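Local coordinates for protein lasso peptide isopeptidase AtxE2 (Asticcacaulis excentricus, PDB 5TXE) that hydrolyses the isopeptide bond of the threaded lasso peptides astexin-2 and astexin-3, converting them to linear peptides, at residues A[183-188]-A[231-236]; A[268-273]-A[302-307]; A[535-540]-A[589-594]. The protein carries 1 engineered substitution. All blocks are in the same frame, centred on the assembly; numbering follows the deposited sequence.

Contact 1 (A[183-188]-A[231-236]); sequences TLIYSG and YQVLDL
T183 and V233 meet through methyl groups where two strands run antiparallel, the middle pair of a four-stranded sheet whose simple up-and-down strand order is that of a propeller blade, as in prolyl oligopeptidase relatives. With OG1 of T183 anti to the carbonyl carbon (chi1 -51°), T183 CG2 falls anti to the backbone N and comes to 3.4 Å from V233 CG1, tighter than usual van der Waals contact; OG1 is turned instead to D180. L184 and L234 form a hydrogen-bonded pair: L184 N donates to L234 O and L234 N returns a 2.8 Å bond to L184 O. On the same face, L184 CD1 touches L236 CD2 at 4.2 Å, where the second segment has already left its strand. I185 opposes V233 in a non-hydrogen-bonded pair, its CG1 lying 4.2 Å from V233 CG2 while its CA-H points at Q232 O. The next hydrogen-bonded pair is Y186 with Q232. Here CG of Y186 sits between the backbone N and the carbonyl carbon (chi1 70°), which swings the ring across to the neighbouring strand. The two side chains then run alongside each other in the same direction, ring and amide planes almost perpendicular. Q232 CB lies over the ring face, a CH-pi contact 4.0 Å from the Y186 centroid and 29° off the normal. Beyond the ring, Y186 OH makes a weak hydrogen bond to D169. At S187, back on the face of T183 and I185, S187 CB rests 3.8 Å from Y231 CE1.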
ATOM      1  N   THR A 183     -23.424 -17.464 -18.277  1.00 38.93           N
ATOM      2  CA  THR A 183     -22.170 -17.837 -18.902  1.00 39.81           C
ATOM      3  C   THR A 183     -21.040 -16.979 -18.361  1.00 36.73           C
ATOM      4  O   THR A 183     -21.200 -15.761 -18.242  1.00 32.19           O
ATOM      5  CB  THR A 183     -22.291 -17.632 -20.402  1.00 42.91           C
ATOM      6  OG1 THR A 183     -23.482 -18.285 -20.880  1.00 49.40           O
ATOM      7  CG2 THR A 183     -21.097 -18.152 -21.094  1.00 42.33           C
ATOM      8  N   LEU A 184     -19.913 -17.614 -18.012  1.00 35.07           N
ATOM      9  CA  LEU A 184     -18.778 -16.916 -17.394  1.00 34.13           C
ATOM     10  C   LEU A 184     -17.565 -17.210 -18.211  1.00 32.08           C
ATOM     11  O   LEU A 184     -17.333 -18.347 -18.621  1.00 32.56           O
ATOM     12  CB  LEU A 184     -18.515 -17.390 -15.943  1.00 34.96           C
ATOM     13  CG  LEU A 184     -19.542 -17.068 -14.875  1.00 35.42           C
ATOM     14  CD1 LEU A 184     -19.217 -17.864 -13.622  1.00 36.64           C
ATOM     15  CD2 LEU A 184     -19.533 -15.591 -14.551  1.00 36.56           C
ATOM     16  N   ILE A 185     -16.754 -16.186 -18.387  1.00 29.94           N
ATOM     17  CA  ILE A 185     -15.427 -16.388 -18.956  1.00 32.12           C
ATOM     18  C   ILE A 185     -14.378 -16.157 -17.859  1.00 29.09           C
ATOM     19  O   ILE A 185     -14.532 -15.293 -17.009  1.00 26.47           O
ATOM     20  CB  ILE A 185     -15.180 -15.436 -20.146  1.00 29.99           C
ATOM     21  CG1 ILE A 185     -13.805 -15.673 -20.700  1.00 31.14           C
ATOM     22  CG2 ILE A 185     -15.337 -13.982 -19.739  1.00 29.36           C
ATOM     23  CD1 ILE A 185     -13.584 -15.025 -22.051  1.00 36.34           C
ATOM     24  N   TYR A 186     -13.333 -16.950 -17.872  1.00 30.24           N
ATOM     25  CA  TYR A 186     -12.338 -16.891 -16.828  1.00 27.82           C
ATOM     26  C   TYR A 186     -10.980 -17.254 -17.345  1.00 28.24           C
ATOM     27  O   TYR A 186     -10.848 -17.883 -18.399  1.00 29.67           O
ATOM     28  CB  TYR A 186     -12.700 -17.825 -15.679  1.00 30.04           C
ATOM     29  CG  TYR A 186     -12.585 -19.322 -15.966  1.00 31.13           C
ATOM     30  CD1 TYR A 186     -13.639 -20.053 -16.533  1.00 34.14           C
ATOM     31  CD2 TYR A 186     -11.462 -20.030 -15.592  1.00 37.20           C
ATOM     32  CE1 TYR A 186     -13.568 -21.444 -16.746  1.00 34.08           C
ATOM     33  CE2 TYR A 186     -11.393 -21.424 -15.812  1.00 38.02           C
ATOM     34  CZ  TYR A 186     -12.458 -22.115 -16.390  1.00 35.45           C
ATOM     35  OH  TYR A 186     -12.371 -23.489 -16.584  1.00 43.31           O
ATOM     36  N   SER A 187      -9.969 -16.773 -16.621  1.00 28.07           N
ATOM     37  CA  SER A 187      -8.573 -16.868 -17.048  1.00 26.84           C
ATOM     38  C   SER A 187      -7.683 -17.457 -15.975  1.00 27.00           C
ATOM     39  O   SER A 187      -8.031 -17.462 -14.794  1.00 29.21           O
ATOM     40  CB  SER A 187      -8.034 -15.471 -17.373  1.00 27.27           C
ATOM     41  OG  SER A 187      -8.072 -14.610 -16.268  1.00 28.85           O
ATOM     42  N   GLY A 188      -6.523 -17.937 -16.392  1.00 29.06           N
ATOM     43  CA  GLY A 188      -5.454 -18.345 -15.454  1.00 27.47           C
ATOM     44  C   GLY A 188      -4.307 -19.003 -16.189  1.00 28.14           C
ATOM     45  O   GLY A 188      -4.291 -18.953 -17.417  1.00 27.16           O
ATOM     46  N   TYR A 231      -7.853 -18.884 -21.567  1.00 36.62           N
ATOM     47  CA  TYR A 231      -9.229 -18.367 -21.364  1.00 33.03           C
ATOM     48  C   TYR A 231     -10.168 -19.502 -21.607  1.00 35.30           C
ATOM     49  O   TYR A 231      -9.971 -20.236 -22.544  1.00 39.14           O
ATOM     50  CB  TYR A 231      -9.540 -17.239 -22.336  1.00 32.21           C
ATOM     51  CG  TYR A 231      -8.542 -16.149 -22.168  1.00 34.86           C
ATOM     52  CD1 TYR A 231      -8.733 -15.178 -21.198  1.00 35.55           C
ATOM     53  CD2 TYR A 231      -7.363 -16.096 -22.955  1.00 34.65           C
ATOM     54  CE1 TYR A 231      -7.780 -14.190 -20.991  1.00 37.48           C
ATOM     55  CE2 TYR A 231      -6.400 -15.108 -22.751  1.00 33.43           C
ATOM     56  CZ  TYR A 231      -6.628 -14.151 -21.772  1.00 35.04           C
ATOM     57  OH  TYR A 231      -5.743 -13.142 -21.497  1.00 36.05           O
ATOM     58  N   GLN A 232     -11.190 -19.648 -20.776  1.00 34.94           N
ATOM     59  CA  GLN A 232     -12.197 -20.686 -20.959  1.00 34.99           C
ATOM     60  C   GLN A 232     -13.546 -20.108 -20.609  1.00 30.22           C
ATOM     61  O   GLN A 232     -13.634 -19.120 -19.865  1.00 29.94           O
ATOM     62  CB  GLN A 232     -11.944 -21.885 -20.016  1.00 41.43           C
ATOM     63  CG  GLN A 232     -10.683 -22.717 -20.184  1.00 50.63           C
ATOM     64  CD  GLN A 232     -10.905 -23.957 -21.027  1.00 56.44           C
ATOM     65  OE1 GLN A 232     -11.458 -24.971 -20.581  1.00 64.50           O
ATOM     66  NE2 GLN A 232     -10.445 -23.891 -22.239  1.00 61.67           N
ATOM     67  N   VAL A 233     -14.602 -20.737 -21.113  1.00 29.64           N
ATOM     68  CA  VAL A 233     -15.959 -20.289 -20.858  1.00 31.93           C
ATOM     69  C   VAL A 233     -16.743 -21.420 -20.263  1.00 33.16           C
ATOM     70  O   VAL A 233     -16.683 -22.543 -20.759  1.00 33.88           O
ATOM     71  CB  VAL A 233     -16.666 -19.862 -22.160  1.00 35.48           C
ATOM     72  CG1 VAL A 233     -18.099 -19.451 -21.869  1.00 36.11           C
ATOM     73  CG2 VAL A 233     -15.923 -18.690 -22.770  1.00 36.74           C
ATOM     74  N   LEU A 234     -17.506 -21.101 -19.223  1.00 34.31           N
ATOM     75  CA  LEU A 234     -18.332 -22.051 -18.578  1.00 38.64           C
ATOM     76  C   LEU A 234     -19.777 -21.651 -18.716  1.00 41.23           C
ATOM     77  O   LEU A 234     -20.149 -20.561 -18.322  1.00 35.30           O
ATOM     78  CB  LEU A 234     -17.992 -22.143 -17.077  1.00 40.06           C
ATOM     79  CG  LEU A 234     -18.968 -23.088 -16.364  1.00 42.73           C
ATOM     80  CD1 LEU A 234     -18.434 -24.486 -16.348  1.00 43.35           C
ATOM     81  CD2 LEU A 234     -19.277 -22.654 -14.935  1.00 48.81           C
ATOM     82  N   ASP A 235     -20.606 -22.577 -19.199  1.00 49.37           N
ATOM     83  CA  ASP A 235     -22.075 -22.406 -19.204  1.00 50.61           C
ATOM     84  C   ASP A 235     -22.620 -22.953 -17.901  1.00 46.30           C
ATOM     85  O   ASP A 235     -22.584 -24.133 -17.669  1.00 47.04           O
ATOM     86  CB  ASP A 235     -22.656 -23.173 -20.408  1.00 58.34           C
ATOM     87  CG  ASP A 235     -24.199 -23.050 -20.553  1.00 62.26           C
ATOM     88  OD1 ASP A 235     -24.942 -22.561 -19.638  1.00 57.84           O
ATOM     89  OD2 ASP A 235     -24.645 -23.486 -21.632  1.00 66.23           O
ATOM     90  N   LEU A 236     -23.123 -22.094 -17.042  1.00 51.28           N
ATOM     91  CA  LEU A 236     -23.576 -22.523 -15.734  1.00 51.27           C
ATOM     92  C   LEU A 236     -24.803 -23.408 -15.772  1.00 55.49           C
ATOM     93  O   LEU A 236     -25.068 -24.095 -14.830  1.00 53.13           O
ATOM     94  CB  LEU A 236     -23.912 -21.318 -14.883  1.00 50.58           C
ATOM     95  CG  LEU A 236     -22.744 -20.443 -14.458  1.00 52.22           C
ATOM     96  CD1 LEU A 236     -23.274 -19.129 -13.910  1.00 57.15           C
ATOM     97  CD2 LEU A 236     -21.919 -21.134 -13.412  1.00 55.45           C
TER

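Contact 2 (A[268-273]-A[302-307]); sequences FSVSRT and QNITRM
M307 reaches across to F268 and V270, and its side chain carries most of the meeting between these two strands. CB points toward the 268-273 segment, and CG sits between the backbone N and the carbonyl carbon (chi1 71°). Extended about CB-CG (chi2 174°), the chain carries its sulfur to the aliphatic root of the phenylalanine: M307 SD lies 3.9 Å from F268 CB and 4.0 Å from F268 O. A bend at the last torsion (chi3 63°) then turns the methyl along the strand. M307 CE arrives 4.0 Å from V270 CG2 and 4.2 Å from S269 O, and the side chains of M307 and V270 run past one another, pointing opposite ways. The same V270 CG2 also packs on I304, 4.3 Å from I304 CB, and serves as the common neighbour of I304 and M307. The side-chain contacts are apolar, with M307 also lying against the backbone carbonyls of F268 and S269. The backbone carbonyl of M307 is engaged on its own side, where R306 NH1 donates to M307 O at 2.9 Å, with the oxygen close to the guanidinium plane. The strands lie 9.1 Å apart by their axes and nearly antiparallel, too far for sheet pairing, so here two sheets pack through side chains, consistent with successive blades of a propeller. F268 leads its ring away to A286, V263 and L316. Strand 266-271 is an inner strand of its own sheet, between 261-263 and 283-288, whereas 304-310 is the edge strand of the next, beside 315-322; M307 is wedged between them, against A261, L284 and F318.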
ATOM      1  N   PHE A 268     -12.281  12.690 -24.353  1.00 43.20           N
ATOM      2  CA  PHE A 268     -11.395  13.326 -23.402  1.00 38.94           C
ATOM      3  C   PHE A 268     -10.277  12.397 -23.020  1.00 39.68           C
ATOM      4  O   PHE A 268     -10.484  11.204 -22.858  1.00 41.20           O
ATOM      5  CB  PHE A 268     -12.163  13.737 -22.214  1.00 37.85           C
ATOM      6  CG  PHE A 268     -13.169  14.788 -22.501  1.00 36.13           C
ATOM      7  CD1 PHE A 268     -12.782  16.109 -22.652  1.00 40.51           C
ATOM      8  CD2 PHE A 268     -14.473  14.476 -22.625  1.00 36.89           C
ATOM      9  CE1 PHE A 268     -13.706  17.114 -22.897  1.00 37.01           C
ATOM     10  CE2 PHE A 268     -15.401  15.457 -22.891  1.00 37.66           C
ATOM     11  CZ  PHE A 268     -15.018  16.782 -23.026  1.00 37.45           C
ATOM     12  N   SER A 269      -9.065  12.933 -22.976  1.00 39.14           N
ATOM     13  CA  SER A 269      -7.937  12.175 -22.538  1.00 39.63           C
ATOM     14  C   SER A 269      -6.930  13.145 -21.911  1.00 37.62           C
ATOM     15  O   SER A 269      -7.263  14.289 -21.652  1.00 36.15           O
ATOM     16  CB  SER A 269      -7.351  11.411 -23.693  1.00 40.52           C
ATOM     17  OG  SER A 269      -6.814  12.309 -24.624  1.00 43.97           O
ATOM     18  N   VAL A 270      -5.733  12.664 -21.622  1.00 36.20           N
ATOM     19  CA  VAL A 270      -4.765  13.422 -20.902  1.00 37.40           C
ATOM     20  C   VAL A 270      -3.449  13.203 -21.591  1.00 39.36           C
ATOM     21  O   VAL A 270      -3.158  12.097 -22.014  1.00 40.88           O
ATOM     22  CB  VAL A 270      -4.829  12.854 -19.487  1.00 37.68           C
ATOM     23  CG1 VAL A 270      -3.488  12.514 -18.912  1.00 40.41           C
ATOM     24  CG2 VAL A 270      -5.696  13.737 -18.629  1.00 38.05           C
ATOM     25  N   SER A 271      -2.638  14.233 -21.763  1.00 42.73           N
ATOM     26  CA  SER A 271      -1.294  13.971 -22.308  1.00 48.95           C
ATOM     27  C   SER A 271      -0.328  15.063 -21.901  1.00 47.62           C
ATOM     28  O   SER A 271      -0.736  16.095 -21.421  1.00 40.57           O
ATOM     29  CB  SER A 271      -1.352  13.883 -23.842  1.00 54.06           C
ATOM     30  OG  SER A 271      -1.696  15.149 -24.393  1.00 52.09           O
ATOM     31  N   ARG A 272       0.952  14.850 -22.173  1.00 59.66           N
ATOM     32  CA  ARG A 272       1.998  15.845 -21.900  1.00 64.27           C
ATOM     33  C   ARG A 272       2.430  16.577 -23.187  1.00 61.88           C
ATOM     34  O   ARG A 272       2.341  16.007 -24.271  1.00 57.62           O
ATOM     35  CB  ARG A 272       3.202  15.140 -21.321  1.00 65.45           C
ATOM     36  CG  ARG A 272       2.860  14.026 -20.370  1.00 66.17           C
ATOM     37  CD  ARG A 272       4.095  13.219 -20.011  1.00 75.70           C
ATOM     38  NE  ARG A 272       4.084  12.959 -18.565  1.00 87.43           N
ATOM     39  CZ  ARG A 272       3.363  12.012 -17.945  1.00 82.43           C
ATOM     40  NH1 ARG A 272       2.585  11.173 -18.628  1.00 72.96           N
ATOM     41  NH2 ARG A 272       3.417  11.912 -16.619  1.00 77.21           N
ATOM     42  N   THR A 273       2.902  17.822 -23.076  1.00 70.97           N
ATOM     43  CA  THR A 273       3.520  18.522 -24.232  1.00 74.06           C
ATOM     44  C   THR A 273       4.774  17.800 -24.704  1.00 72.74           C
ATOM     45  O   THR A 273       5.132  17.895 -25.862  1.00 74.49           O
ATOM     46  CB  THR A 273       3.911  19.977 -23.921  1.00 73.47           C
ATOM     47  OG1 THR A 273       2.851  20.606 -23.203  1.00 76.88           O
ATOM     48  CG2 THR A 273       4.169  20.771 -25.222  1.00 79.94           C
ATOM     49  N   GLN A 302      -4.624  19.957 -14.837  1.00 43.38           N
ATOM     50  CA  GLN A 302      -3.308  19.280 -14.740  1.00 42.35           C
ATOM     51  C   GLN A 302      -3.292  18.126 -13.777  1.00 39.07           C
ATOM     52  O   GLN A 302      -3.813  18.223 -12.664  1.00 35.20           O
ATOM     53  CB  GLN A 302      -2.200  20.247 -14.310  1.00 50.32           C
ATOM     54  CG  GLN A 302      -2.063  21.461 -15.226  1.00 58.53           C
ATOM     55  CD  GLN A 302      -0.638  21.841 -15.457  1.00 63.50           C
ATOM     56  OE1 GLN A 302       0.153  22.091 -14.518  1.00 60.45           O
ATOM     57  NE2 GLN A 302      -0.279  21.851 -16.715  1.00 69.42           N
ATOM     58  N   ASN A 303      -2.661  17.053 -14.225  1.00 38.73           N
ATOM     59  CA  ASN A 303      -2.395  15.864 -13.437  1.00 40.92           C
ATOM     60  C   ASN A 303      -3.654  15.195 -12.880  1.00 39.92           C
ATOM     61  O   ASN A 303      -3.727  14.760 -11.750  1.00 42.79           O
ATOM     62  CB  ASN A 303      -1.354  16.191 -12.382  1.00 42.76           C
ATOM     63  CG  ASN A 303       0.015  16.425 -13.005  1.00 44.39           C
ATOM     64  OD1 ASN A 303       0.484  15.654 -13.865  1.00 43.14           O
ATOM     65  ND2 ASN A 303       0.623  17.531 -12.643  1.00 45.05           N
ATOM     66  N   ILE A 304      -4.636  15.057 -13.750  1.00 37.41           N
ATOM     67  CA  ILE A 304      -5.869  14.376 -13.425  1.00 33.72           C
ATOM     68  C   ILE A 304      -5.554  12.933 -13.081  1.00 30.34           C
ATOM     69  O   ILE A 304      -4.728  12.298 -13.718  1.00 33.74           O
ATOM     70  CB  ILE A 304      -6.866  14.482 -14.611  1.00 35.69           C
ATOM     71  CG1 ILE A 304      -7.335  15.937 -14.687  1.00 38.19           C
ATOM     72  CG2 ILE A 304      -8.059  13.528 -14.464  1.00 34.54           C
ATOM     73  CD1 ILE A 304      -8.080  16.307 -15.955  1.00 40.40           C
ATOM     74  N   THR A 305      -6.242  12.399 -12.089  1.00 32.00           N
ATOM     75  CA  THR A 305      -6.077  10.967 -11.731  1.00 34.09           C
ATOM     76  C   THR A 305      -7.267  10.072 -12.091  1.00 32.22           C
ATOM     77  O   THR A 305      -7.166   8.864 -12.056  1.00 31.01           O
ATOM     78  CB  THR A 305      -5.770  10.832 -10.248  1.00 31.91           C
ATOM     79  OG1 THR A 305      -6.730  11.600  -9.519  1.00 31.89           O
ATOM     80  CG2 THR A 305      -4.364  11.357  -9.966  1.00 32.81           C
ATOM     81  N   ARG A 306      -8.395  10.672 -12.410  1.00 31.82           N
ATOM     82  CA  ARG A 306      -9.567   9.902 -12.730  1.00 34.74           C
ATOM     83  C   ARG A 306     -10.569  10.821 -13.400  1.00 31.51           C
ATOM     84  O   ARG A 306     -10.821  11.909 -12.902  1.00 34.19           O
ATOM     85  CB  ARG A 306     -10.209   9.335 -11.440  1.00 33.09           C
ATOM     86  CG  ARG A 306     -10.620   7.882 -11.533  1.00 38.38           C
ATOM     87  CD  ARG A 306     -11.593   7.612 -12.666  1.00 41.44           C
ATOM     88  NE  ARG A 306     -12.141   6.261 -12.610  1.00 43.26           N
ATOM     89  CZ  ARG A 306     -12.932   5.712 -13.550  1.00 49.85           C
ATOM     90  NH1 ARG A 306     -13.301   6.390 -14.646  1.00 44.38           N
ATOM     91  NH2 ARG A 306     -13.384   4.458 -13.396  1.00 42.46           N
ATOM     92  N   MET A 307     -11.197  10.359 -14.476  1.00 36.17           N
ATOM     93  CA  MET A 307     -12.317  11.134 -15.068  1.00 38.42           C
ATOM     94  C   MET A 307     -13.562  10.280 -15.418  1.00 36.76           C
ATOM     95  O   MET A 307     -13.458   9.086 -15.642  1.00 32.66           O
ATOM     96  CB  MET A 307     -11.795  11.829 -16.306  1.00 38.52           C
ATOM     97  CG  MET A 307     -11.517  10.900 -17.471  1.00 38.69           C
ATOM     98  SD  MET A 307     -11.060  11.770 -18.987  1.00 40.34           S
ATOM     99  CE  MET A 307      -9.534  12.572 -18.521  1.00 43.99           C
TER

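Contact 3 (A[535-540]-A[589-594]); sequences FGLINS and TSFVVN
T589 meets F535 at the rim of the ring: T589 CG2 lies in the ring plane, 3.8 Å from F535 CD1. N539 ND2 lies over a face of the same ring, 3.4 Å above the F535 plane, while donating to F535 O and to A588 O, which ties the helix end to the chain entering T589. The hydroxyl of T589 goes elsewhere, to T553 O, while T589 O comes 3.4 Å from I538 CD1, so one isoleucine methyl rests on the peptide leading into S590. S590 is the N-cap of the short helix 591-594. S590 OG accepts a nearly straight bond of 3.0 Å from V593 N (171° at the hydrogen), and D581 is a further partner of this hydroxyl. F591 turns its ring back toward the other helix, and I538 CD1 meets it at the edge, 3.8 Å from F591 CD1; L537 CD1 approaches F591 CZ obliquely, and the H534 ring lies against the same phenylalanine. This is the alpha/beta-hydrolase part of the enzyme: helix 528-539 starts right after the nucleophile position, an engineered alanine in this model, and segment 589-594 packs on its C-terminal half. At the end of the short helix, N594 crosses I538 at about a right angle. With CG anti to the carbonyl carbon (chi1 -65°), N594 ND2 lies 3.7 Å from I538 CD1 and donates to S590 O at 2.9 Å. The backbone N of N594 reaches that same oxygen from the opposite face of its plane, and A587 O takes another bond from ND2. A leucine in place of N594 would probably leave A587 O without this donor and S590 O with the backbone bond alone.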
ATOM      1  N   PHE A 535      19.770   4.428   6.896  1.00 23.09           N
ATOM      2  CA  PHE A 535      20.492   5.680   6.533  1.00 24.52           C
ATOM      3  C   PHE A 535      20.523   6.667   7.679  1.00 23.62           C
ATOM      4  O   PHE A 535      21.538   7.279   7.968  1.00 25.60           O
ATOM      5  CB  PHE A 535      19.821   6.344   5.307  1.00 23.83           C
ATOM      6  CG  PHE A 535      20.648   7.415   4.663  1.00 25.51           C
ATOM      7  CD1 PHE A 535      21.635   7.081   3.761  1.00 24.72           C
ATOM      8  CD2 PHE A 535      20.505   8.742   5.042  1.00 26.50           C
ATOM      9  CE1 PHE A 535      22.415   8.055   3.170  1.00 27.50           C
ATOM     10  CE2 PHE A 535      21.251   9.745   4.440  1.00 29.67           C
ATOM     11  CZ  PHE A 535      22.216   9.393   3.504  1.00 28.44           C
ATOM     12  N   GLY A 536      19.402   6.808   8.344  1.00 24.48           N
ATOM     13  CA  GLY A 536      19.266   7.784   9.412  1.00 24.97           C
ATOM     14  C   GLY A 536      20.103   7.487  10.611  1.00 28.85           C
ATOM     15  O   GLY A 536      20.613   8.430  11.280  1.00 28.25           O
ATOM     16  N   LEU A 537      20.247   6.208  10.942  1.00 26.82           N
ATOM     17  CA  LEU A 537      20.959   5.852  12.183  1.00 26.53           C
ATOM     18  C   LEU A 537      22.457   5.980  11.958  1.00 26.57           C
ATOM     19  O   LEU A 537      23.216   6.100  12.869  1.00 26.54           O
ATOM     20  CB  LEU A 537      20.633   4.443  12.629  1.00 26.13           C
ATOM     21  CG  LEU A 537      19.204   4.178  13.016  1.00 29.89           C
ATOM     22  CD1 LEU A 537      19.057   2.784  13.600  1.00 30.64           C
ATOM     23  CD2 LEU A 537      18.685   5.185  13.997  1.00 31.85           C
ATOM     24  N   ILE A 538      22.876   5.924  10.718  1.00 30.39           N
ATOM     25  CA  ILE A 538      24.290   6.025  10.415  1.00 30.90           C
ATOM     26  C   ILE A 538      24.704   7.458  10.162  1.00 32.64           C
ATOM     27  O   ILE A 538      25.800   7.831  10.503  1.00 29.97           O
ATOM     28  CB  ILE A 538      24.640   5.170   9.193  1.00 28.81           C
ATOM     29  CG1 ILE A 538      24.619   3.685   9.612  1.00 29.65           C
ATOM     30  CG2 ILE A 538      26.002   5.519   8.588  1.00 28.23           C
ATOM     31  CD1 ILE A 538      24.446   2.793   8.424  1.00 29.93           C
ATOM     32  N   ASN A 539      23.851   8.241   9.521  1.00 31.40           N
ATOM     33  CA  ASN A 539      24.238   9.565   9.062  1.00 29.11           C
ATOM     34  C   ASN A 539      23.652  10.716   9.901  1.00 29.34           C
ATOM     35  O   ASN A 539      23.654  11.863   9.475  1.00 30.84           O
ATOM     36  CB  ASN A 539      23.849   9.682   7.584  1.00 27.55           C
ATOM     37  CG  ASN A 539      24.594   8.703   6.704  1.00 29.86           C
ATOM     38  OD1 ASN A 539      25.736   8.903   6.422  1.00 31.24           O
ATOM     39  ND2 ASN A 539      23.944   7.618   6.305  1.00 29.37           N
ATOM     40  N   SER A 540      23.131  10.400  11.088  1.00 29.37           N
ATOM     41  CA  SER A 540      22.754  11.388  12.056  1.00 26.92           C
ATOM     42  C   SER A 540      22.803  10.779  13.440  1.00 29.28           C
ATOM     43  O   SER A 540      22.860   9.574  13.612  1.00 28.97           O
ATOM     44  CB  SER A 540      21.362  11.880  11.761  1.00 29.72           C
ATOM     45  OG  SER A 540      20.378  11.201  12.500  1.00 31.15           O
ATOM     46  N   THR A 589      25.084   3.067   4.387  1.00 28.85           N
ATOM     47  CA  THR A 589      23.929   2.306   4.912  1.00 30.15           C
ATOM     48  C   THR A 589      24.199   0.914   5.523  1.00 29.78           C
ATOM     49  O   THR A 589      23.358   0.446   6.255  1.00 30.66           O
ATOM     50  CB  THR A 589      22.863   2.044   3.834  1.00 31.36           C
ATOM     51  OG1 THR A 589      23.449   1.286   2.764  1.00 33.17           O
ATOM     52  CG2 THR A 589      22.276   3.337   3.280  1.00 32.75           C
ATOM     53  N   SER A 590      25.341   0.289   5.251  1.00 28.54           N
ATOM     54  CA  SER A 590      25.602  -1.064   5.702  1.00 29.52           C
ATOM     55  C   SER A 590      25.832  -1.096   7.193  1.00 31.25           C
ATOM     56  O   SER A 590      26.698  -0.374   7.712  1.00 28.73           O
ATOM     57  CB  SER A 590      26.783  -1.694   4.994  1.00 29.75           C
ATOM     58  OG  SER A 590      27.271  -2.768   5.785  1.00 35.15           O
ATOM     59  N   PHE A 591      25.052  -1.931   7.882  1.00 27.47           N
ATOM     60  CA  PHE A 591      25.294  -2.153   9.304  1.00 29.75           C
ATOM     61  C   PHE A 591      26.522  -3.018   9.588  1.00 29.33           C
ATOM     62  O   PHE A 591      27.099  -2.945  10.678  1.00 31.95           O
ATOM     63  CB  PHE A 591      24.069  -2.761   9.999  1.00 31.99           C
ATOM     64  CG  PHE A 591      22.927  -1.805  10.194  1.00 31.90           C
ATOM     65  CD1 PHE A 591      23.038  -0.459   9.918  1.00 35.12           C
ATOM     66  CD2 PHE A 591      21.735  -2.272  10.672  1.00 33.92           C
ATOM     67  CE1 PHE A 591      21.967   0.395  10.152  1.00 34.66           C
ATOM     68  CE2 PHE A 591      20.654  -1.442  10.865  1.00 32.10           C
ATOM     69  CZ  PHE A 591      20.764  -0.105  10.615  1.00 32.48           C
ATOM     70  N   VAL A 592      26.952  -3.815   8.634  1.00 27.96           N
ATOM     71  CA  VAL A 592      28.202  -4.552   8.830  1.00 30.28           C
ATOM     72  C   VAL A 592      29.384  -3.542   8.869  1.00 32.23           C
ATOM     73  O   VAL A 592      30.162  -3.541   9.801  1.00 31.10           O
ATOM     74  CB  VAL A 592      28.428  -5.611   7.704  1.00 31.20           C
ATOM     75  CG1 VAL A 592      29.784  -6.343   7.846  1.00 28.89           C
ATOM     76  CG2 VAL A 592      27.318  -6.626   7.748  1.00 32.97           C
ATOM     77  N   VAL A 593      29.477  -2.678   7.866  1.00 32.33           N
ATOM     78  CA  VAL A 593      30.512  -1.628   7.829  1.00 31.75           C
ATOM     79  C   VAL A 593      30.461  -0.730   9.064  1.00 32.19           C
ATOM     80  O   VAL A 593      31.496  -0.482   9.670  1.00 30.73           O
ATOM     81  CB  VAL A 593      30.375  -0.796   6.545  1.00 35.15           C
ATOM     82  CG1 VAL A 593      31.289   0.431   6.543  1.00 38.72           C
ATOM     83  CG2 VAL A 593      30.634  -1.681   5.330  1.00 35.58           C
ATOM     84  N   ASN A 594      29.270  -0.301   9.488  1.00 29.38           N
ATOM     85  CA  ASN A 594      29.135   0.711  10.523  1.00 28.56           C
ATOM     86  C   ASN A 594      28.708   0.210  11.873  1.00 30.86           C
ATOM     87  O   ASN A 594      28.453   1.003  12.771  1.00 31.20           O
ATOM     88  CB  ASN A 594      28.111   1.733  10.047  1.00 31.43           C
ATOM     89  CG  ASN A 594      28.597   2.488   8.816  1.00 31.85           C
ATOM     90  OD1 ASN A 594      29.548   3.251   8.932  1.00 35.45           O
ATOM     91  ND2 ASN A 594      27.973   2.267   7.643  1.00 27.65           N
TER

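How the contacts relate
The three contacts are largely buried, join different elements and do not touch. Every touching residue of contact 3 is buried, whereas contacts 1 and 2 include partly exposed ones, such as T183, Y231 and Q232, or V270. Contact 1 lies inside one antiparallel sheet, where backbone hydrogen bonds set the register. Contact 2 lies between two such sheets and depends on apolar side chains, with no backbone pairing between the segments and a methionine reaching across. In contact 3 a helix meets a short helix and the loop leading into it, through isoleucine methyls and ring edges. Contacts 1 and 2 share the blade-like architecture; contact 3, about 53 Å from contact 1 centre to centre, is across the chain's centre from it.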